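Local coordinates for mandelate racemase/muconate lactonizing protein (Thermobispora bispora, PDB 3VC5), which probably catalyses the magnesium-dependent dehydration of D-glucarate to 5-dehydro-4-deoxy-D-glucarate, as a member of the mandelate racemase/muconate lactonizing enzyme family, at residues V136-P149 with V389-L401. Residues are numbered along the deposited sequence; the frame is centred on the assembly and turned at random.
Sequences VACLDIQGKAAGRP and VPVPDGPGLGVEL
Asp140 reaches from helix 123-146 into the type II' turn Pro395-Gly398, where its OD1 accepts the backbone N of Leu397 at 2.8 Å. The N-H points almost straight at the oxygen (173°) but arrives from above the carboxylate plane. With CG anti to the backbone N (chi1 -169°), the carboxylate swings out beside the turn and lies against CB and CG of Leu397, whose CD1 also packs on Val136 CG1 at 3.8 Å. OD1 has a second partner in water 2, which links it to Val399 O, while OD2 takes a bond from Leu67 N and meets water 1. Lys144 NZ joins this network through waters 1 and 3, its direct partner being Thr65 O of the N-terminal domain. Beyond the helix, Gly147 closes a Schellman motif, with Arg148 N bonded to Gly143 O. Gly396 N donates to Arg148 O at 2.8 Å, and a backbone hydrogen bond between Gly396 and Val150 completes a single beta bridge; Pro149 CA adds a CA-H...O contact to Gly396 O at 3.4 Å. Gly396, with positive phi, lies close to Gly143 (CA to CA 3.9 Å); a CB on Gly143 would strike Gly396 CA, and one on Gly396 would strike Asp140 OD1. An alanine in place of Asp140 would probably leave Leu397 N and Leu67 N without their acceptor and take away the carboxylate end of the water links to Val399 O. Receiving backbone donors from the turn and from strand 65-71, the buried carboxylate ties the helix to both, and its network runs out through water to partly exposed Lys144, away from the magnesium site.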
ATOM      1  N   VAL A 136       8.244 -11.189  -8.020  1.00 19.53           N
ATOM      2  CA  VAL A 136       9.391 -11.495  -7.161  1.00 21.27           C
ATOM      3  C   VAL A 136      10.686 -11.519  -7.980  1.00 22.32           C
ATOM      4  O   VAL A 136      11.717 -10.948  -7.544  1.00 21.41           O
ATOM      5  CB  VAL A 136       9.168 -12.834  -6.373  1.00 20.65           C
ATOM      6  CG1 VAL A 136      10.468 -13.288  -5.675  1.00 22.60           C
ATOM      7  CG2 VAL A 136       8.029 -12.657  -5.424  1.00 22.98           C
ATOM      8  N   ALA A 137      10.651 -12.142  -9.155  1.00 21.39           N
ATOM      9  CA  ALA A 137      11.866 -12.229 -10.029  1.00 22.20           C
ATOM     10  C   ALA A 137      12.290 -10.827 -10.519  1.00 22.42           C
ATOM     11  O   ALA A 137      13.487 -10.497 -10.570  1.00 22.64           O
ATOM     12  CB  ALA A 137      11.590 -13.128 -11.218  1.00 23.12           C
ATOM     13  N   CYS A 138      11.316  -9.981 -10.824  1.00 22.16           N
ATOM     14  CA  CYS A 138      11.617  -8.608 -11.267  1.00 22.04           C
ATOM     15  C   CYS A 138      12.227  -7.807 -10.104  1.00 22.63           C
ATOM     16  O   CYS A 138      13.134  -6.998 -10.304  1.00 24.34           O
ATOM     17  CB  CYS A 138      10.344  -7.909 -11.818  1.00 22.60           C
ATOM     18  SG  CYS A 138       9.914  -8.545 -13.439  1.00 26.52           S
ATOM     19  N   LEU A 139      11.725  -7.996  -8.878  1.00 22.29           N
ATOM     20  CA  LEU A 139      12.327  -7.303  -7.742  1.00 21.35           C
ATOM     21  C   LEU A 139      13.743  -7.814  -7.485  1.00 22.78           C
ATOM     22  O   LEU A 139      14.638  -7.028  -7.112  1.00 24.35           O
ATOM     23  CB  LEU A 139      11.467  -7.464  -6.472  1.00 21.34           C
ATOM     24  CG  LEU A 139      10.071  -6.821  -6.563  1.00 21.14           C
ATOM     25  CD1 LEU A 139       9.329  -7.153  -5.243  1.00 24.39           C
ATOM     26  CD2 LEU A 139      10.217  -5.297  -6.711  1.00 25.64           C
ATOM     27  N   ASP A 140      13.952  -9.121  -7.658  1.00 22.15           N
ATOM     28  CA  ASP A 140      15.320  -9.697  -7.515  1.00 24.07           C
ATOM     29  C   ASP A 140      16.260  -8.940  -8.469  1.00 23.94           C
ATOM     30  O   ASP A 140      17.330  -8.463  -8.070  1.00 26.41           O
ATOM     31  CB  ASP A 140      15.243 -11.219  -7.817  1.00 22.53           C
ATOM     32  CG  ASP A 140      16.496 -11.997  -7.463  1.00 22.47           C
ATOM     33  OD1 ASP A 140      17.377 -11.505  -6.712  1.00 26.43           O
ATOM     34  OD2 ASP A 140      16.564 -13.161  -7.954  1.00 26.24           O
ATOM     35  N   ILE A 141      15.835  -8.782  -9.717  1.00 22.67           N
ATOM     36  CA  ILE A 141      16.625  -8.067 -10.733  1.00 23.19           C
ATOM     37  C   ILE A 141      16.817  -6.580 -10.388  1.00 27.61           C
ATOM     38  O   ILE A 141      17.930  -6.045 -10.510  1.00 27.17           O
ATOM     39  CB  ILE A 141      15.998  -8.219 -12.118  1.00 23.44           C
ATOM     40  CG1 ILE A 141      16.136  -9.677 -12.623  1.00 26.82           C
ATOM     41  CG2 ILE A 141      16.683  -7.276 -13.125  1.00 24.69           C
ATOM     42  CD1 ILE A 141      15.138 -10.047 -13.752  1.00 27.32           C
ATOM     43  N   GLN A 142      15.749  -5.898  -9.974  1.00 23.69           N
ATOM     44  CA  GLN A 142      15.896  -4.502  -9.551  1.00 25.00           C
ATOM     45  C   GLN A 142      16.908  -4.358  -8.414  1.00 24.24           C
ATOM     46  O   GLN A 142      17.719  -3.427  -8.405  1.00 27.82           O
ATOM     47  CB  GLN A 142      14.559  -3.913  -9.112  1.00 25.50           C
ATOM     48  CG  GLN A 142      13.529  -3.769 -10.199  1.00 23.75           C
ATOM     49  CD  GLN A 142      12.266  -3.121  -9.665  1.00 24.31           C
ATOM     50  OE1 GLN A 142      12.304  -2.348  -8.670  1.00 27.64           O
ATOM     51  NE2 GLN A 142      11.136  -3.443 -10.283  1.00 25.74           N
ATOM     52  N   GLY A 143      16.838  -5.246  -7.420  1.00 23.86           N
ATOM     53  CA  GLY A 143      17.818  -5.244  -6.340  1.00 26.86           C
ATOM     54  C   GLY A 143      19.238  -5.465  -6.861  1.00 28.02           C
ATOM     55  O   GLY A 143      20.184  -4.774  -6.444  1.00 28.27           O
ATOM     56  N   LYS A 144      19.415  -6.434  -7.755  1.00 27.10           N
ATOM     57  CA  LYS A 144      20.754  -6.665  -8.330  1.00 29.45           C
ATOM     58  C   LYS A 144      21.260  -5.431  -9.084  1.00 30.58           C
ATOM     59  O   LYS A 144      22.451  -5.071  -9.005  1.00 33.39           O
ATOM     60  CB  LYS A 144      20.765  -7.878  -9.249  1.00 29.10           C
ATOM     61  CG  LYS A 144      20.532  -9.186  -8.501  1.00 27.69           C
ATOM     62  CD  LYS A 144      20.622 -10.378  -9.446  1.00 27.46           C
ATOM     63  CE  LYS A 144      20.275 -11.699  -8.744  1.00 27.71           C
ATOM     64  NZ  LYS A 144      20.425 -12.832  -9.662  1.00 27.50           N
ATOM     65  N   ALA A 145      20.364  -4.779  -9.818  1.00 29.89           N
ATOM     66  CA  ALA A 145      20.784  -3.605 -10.587  1.00 30.19           C
ATOM     67  C   ALA A 145      21.233  -2.491  -9.638  1.00 34.04           C
ATOM     68  O   ALA A 145      22.159  -1.746  -9.950  1.00 39.45           O
ATOM     69  CB  ALA A 145      19.659  -3.107 -11.524  1.00 31.64           C
ATOM     70  N   ALA A 146      20.571  -2.386  -8.480  1.00 32.56           N
ATOM     71  CA  ALA A 146      20.830  -1.308  -7.530  1.00 30.73           C
ATOM     72  C   ALA A 146      21.915  -1.715  -6.525  1.00 32.13           C
ATOM     73  O   ALA A 146      22.378  -0.881  -5.721  1.00 33.41           O
ATOM     74  CB  ALA A 146      19.531  -0.903  -6.816  1.00 34.37           C
ATOM     75  N   GLY A 147      22.342  -2.985  -6.585  1.00 31.62           N
ATOM     76  CA  GLY A 147      23.261  -3.535  -5.569  1.00 32.34           C
ATOM     77  C   GLY A 147      22.642  -3.559  -4.170  1.00 32.94           C
ATOM     78  O   GLY A 147      23.346  -3.453  -3.183  1.00 35.43           O
ATOM     79  N   ARG A 148      21.323  -3.696  -4.083  1.00 33.13           N
ATOM     80  CA  ARG A 148      20.623  -3.624  -2.787  1.00 30.74           C
ATOM     81  C   ARG A 148      19.752  -4.859  -2.571  1.00 27.73           C
ATOM     82  O   ARG A 148      19.258  -5.436  -3.543  1.00 27.67           O
ATOM     83  CB  ARG A 148      19.692  -2.396  -2.717  1.00 31.91           C
ATOM     84  CG  ARG A 148      20.270  -1.063  -3.250  1.00 41.46           C
ATOM     85  CD  ARG A 148      21.464  -0.626  -2.471  1.00 50.61           C
ATOM     86  NE  ARG A 148      21.072  -0.393  -1.098  1.00 50.84           N
ATOM     87  CZ  ARG A 148      21.507   0.600  -0.325  1.00 43.62           C
ATOM     88  NH1 ARG A 148      22.371   1.513  -0.754  1.00 46.14           N
ATOM     89  NH2 ARG A 148      21.042   0.673   0.899  1.00 38.38           N
ATOM     90  N   PRO A 149      19.537  -5.259  -1.305  1.00 28.07           N
ATOM     91  CA  PRO A 149      18.587  -6.342  -1.041  1.00 26.93           C
ATOM     92  C   PRO A 149      17.178  -5.917  -1.418  1.00 25.42           C
ATOM     93  O   PRO A 149      16.856  -4.714  -1.409  1.00 25.00           O
ATOM     94  CB  PRO A 149      18.649  -6.504   0.485  1.00 25.27           C
ATOM     95  CG  PRO A 149      19.136  -5.158   1.000  1.00 29.92           C
ATOM     96  CD  PRO A 149      20.078  -4.669  -0.067  1.00 29.61           C
ATOM     97  N   VAL A 389      15.165 -16.040  10.495  1.00 26.47           N
ATOM     98  CA  VAL A 389      16.037 -15.985   9.317  1.00 25.27           C
ATOM     99  C   VAL A 389      16.590 -14.573   9.161  1.00 25.22           C
ATOM    100  O   VAL A 389      15.843 -13.610   8.928  1.00 26.03           O
ATOM    101  CB  VAL A 389      15.272 -16.381   8.045  1.00 22.20           C
ATOM    102  CG1 VAL A 389      16.172 -16.225   6.793  1.00 24.88           C
ATOM    103  CG2 VAL A 389      14.729 -17.804   8.165  1.00 24.88           C
ATOM    104  N   PRO A 390      17.906 -14.422   9.321  1.00 27.09           N
ATOM    105  CA  PRO A 390      18.467 -13.108   9.067  1.00 28.12           C
ATOM    106  C   PRO A 390      18.256 -12.683   7.599  1.00 28.65           C
ATOM    107  O   PRO A 390      18.351 -13.513   6.684  1.00 27.85           O
ATOM    108  CB  PRO A 390      19.967 -13.303   9.391  1.00 27.65           C
ATOM    109  CG  PRO A 390      20.037 -14.515  10.296  1.00 29.81           C
ATOM    110  CD  PRO A 390      18.926 -15.408   9.757  1.00 28.80           C
ATOM    111  N   VAL A 391      17.927 -11.412   7.379  1.00 29.12           N
ATOM    112  CA  VAL A 391      17.780 -10.924   6.005  1.00 34.93           C
ATOM    113  C   VAL A 391      19.070 -11.158   5.225  1.00 35.21           C
ATOM    114  O   VAL A 391      20.151 -10.746   5.674  1.00 41.64           O
ATOM    115  CB  VAL A 391      17.451  -9.427   5.931  1.00 40.79           C
ATOM    116  CG1 VAL A 391      17.327  -8.994   4.447  1.00 43.37           C
ATOM    117  CG2 VAL A 391      16.189  -9.119   6.711  1.00 44.54           C
ATOM    118  N   PRO A 392      18.979 -11.806   4.055  1.00 35.63           N
ATOM    119  CA  PRO A 392      20.225 -12.070   3.313  1.00 43.65           C
ATOM    120  C   PRO A 392      20.951 -10.770   2.987  1.00 54.25           C
ATOM    121  O   PRO A 392      20.315  -9.717   2.857  1.00 51.15           O
ATOM    122  CB  PRO A 392      19.737 -12.748   2.033  1.00 41.10           C
ATOM    123  CG  PRO A 392      18.441 -13.408   2.436  1.00 38.25           C
ATOM    124  CD  PRO A 392      17.821 -12.508   3.483  1.00 33.86           C
ATOM    125  N   ASP A 393      22.275 -10.832   2.867  1.00 64.41           N
ATOM    126  CA  ASP A 393      23.035  -9.608   2.638  1.00 72.48           C
ATOM    127  C   ASP A 393      23.240  -9.286   1.157  1.00 73.06           C
ATOM    128  O   ASP A 393      23.239  -8.118   0.773  1.00 76.70           O
ATOM    129  CB  ASP A 393      24.350  -9.583   3.441  1.00 76.03           C
ATOM    130  CG  ASP A 393      25.131 -10.876   3.338  1.00 84.88           C
ATOM    131  OD1 ASP A 393      25.656 -11.339   4.377  1.00 84.48           O
ATOM    132  OD2 ASP A 393      25.231 -11.424   2.223  1.00 86.21           O
ATOM    133  N   GLY A 394      23.380 -10.313   0.323  1.00 65.76           N
ATOM    134  CA  GLY A 394      23.594 -10.078  -1.104  1.00 56.27           C
ATOM    135  C   GLY A 394      22.548  -9.146  -1.695  1.00 46.53           C
ATOM    136  O   GLY A 394      21.535  -8.834  -1.039  1.00 46.67           O
ATOM    137  N   PRO A 395      22.790  -8.672  -2.933  1.00 43.19           N
ATOM    138  CA  PRO A 395      21.831  -7.871  -3.704  1.00 37.98           C
ATOM    139  C   PRO A 395      20.644  -8.724  -4.137  1.00 32.46           C
ATOM    140  O   PRO A 395      20.759  -9.947  -4.223  1.00 32.66           O
ATOM    141  CB  PRO A 395      22.616  -7.480  -4.958  1.00 33.57           C
ATOM    142  CG  PRO A 395      23.717  -8.480  -5.046  1.00 46.34           C
ATOM    143  CD  PRO A 395      24.088  -8.778  -3.616  1.00 44.76           C
ATOM    144  N   GLY A 396      19.511  -8.090  -4.419  1.00 28.44           N
ATOM    145  CA  GLY A 396      18.339  -8.839  -4.838  1.00 25.07           C
ATOM    146  C   GLY A 396      17.830  -9.693  -3.693  1.00 23.80           C
ATOM    147  O   GLY A 396      17.850  -9.263  -2.534  1.00 26.14           O
ATOM    148  N   LEU A 397      17.339 -10.887  -4.003  1.00 25.02           N
ATOM    149  CA  LEU A 397      16.842 -11.790  -2.958  1.00 23.07           C
ATOM    150  C   LEU A 397      17.972 -12.332  -2.092  1.00 24.45           C
ATOM    151  O   LEU A 397      17.738 -12.798  -0.973  1.00 24.56           O
ATOM    152  CB  LEU A 397      16.055 -12.952  -3.577  1.00 22.66           C
ATOM    153  CG  LEU A 397      14.685 -12.614  -4.172  1.00 22.24           C
ATOM    154  CD1 LEU A 397      14.169 -13.814  -4.982  1.00 24.83           C
ATOM    155  CD2 LEU A 397      13.687 -12.190  -3.065  1.00 24.81           C
ATOM    156  N   GLY A 398      19.185 -12.283  -2.613  1.00 24.88           N
ATOM    157  CA  GLY A 398      20.371 -12.767  -1.876  1.00 26.48           C
ATOM    158  C   GLY A 398      20.543 -14.273  -2.020  1.00 27.54           C
ATOM    159  O   GLY A 398      21.227 -14.904  -1.212  1.00 31.54           O
ATOM    160  N   VAL A 399      19.911 -14.872  -3.037  1.00 26.78           N
ATOM    161  CA  VAL A 399      20.097 -16.310  -3.292  1.00 26.90           C
ATOM    162  C   VAL A 399      20.637 -16.567  -4.682  1.00 29.02           C
ATOM    163  O   VAL A 399      20.511 -15.731  -5.571  1.00 34.50           O
ATOM    164  CB  VAL A 399      18.796 -17.135  -3.084  1.00 25.73           C
ATOM    165  CG1 VAL A 399      18.392 -17.113  -1.600  1.00 26.71           C
ATOM    166  CG2 VAL A 399      17.646 -16.657  -4.016  1.00 27.49           C
ATOM    167  N   GLU A 400      21.244 -17.732  -4.872  1.00 29.93           N
ATOM    168  CA  GLU A 400      21.840 -18.066  -6.151  1.00 30.01           C
ATOM    169  C   GLU A 400      21.239 -19.392  -6.582  1.00 29.60           C
ATOM    170  O   GLU A 400      21.305 -20.360  -5.837  1.00 29.59           O
ATOM    171  CB  GLU A 400      23.373 -18.216  -6.022  1.00 33.15           C
ATOM    172  CG  GLU A 400      24.065 -18.426  -7.355  1.00 51.52           C
ATOM    173  CD  GLU A 400      25.550 -18.749  -7.210  1.00 67.62           C
ATOM    174  OE1 GLU A 400      26.157 -18.386  -6.175  1.00 70.67           O
ATOM    175  OE2 GLU A 400      26.110 -19.371  -8.139  1.00 74.97           O
ATOM    176  N   LEU A 401      20.659 -19.437  -7.776  1.00 28.17           N
ATOM    177  CA  LEU A 401      20.152 -20.679  -8.333  1.00 28.40           C
ATOM    178  C   LEU A 401      21.278 -21.721  -8.489  1.00 26.60           C
ATOM    179  O   LEU A 401      22.364 -21.421  -8.985  1.00 28.42           O
ATOM    180  CB  LEU A 401      19.527 -20.401  -9.699  1.00 28.14           C
ATOM    181  CG  LEU A 401      18.812 -21.590 -10.336  1.00 28.83           C
ATOM    182  CD1 LEU A 401      17.658 -22.074  -9.437  1.00 26.79           C
ATOM    183  CD2 LEU A 401      18.330 -21.217 -11.738  1.00 28.65           C
TER
HETATM  184  O   HOH W   1      18.706 -14.612  -8.161  1.00 29.76           O
HETATM  185  O   HOH W   2      19.307 -13.090  -5.569  1.00 30.68           O
HETATM  186  O   HOH W   3      21.947 -14.998  -7.953  1.00 39.16           O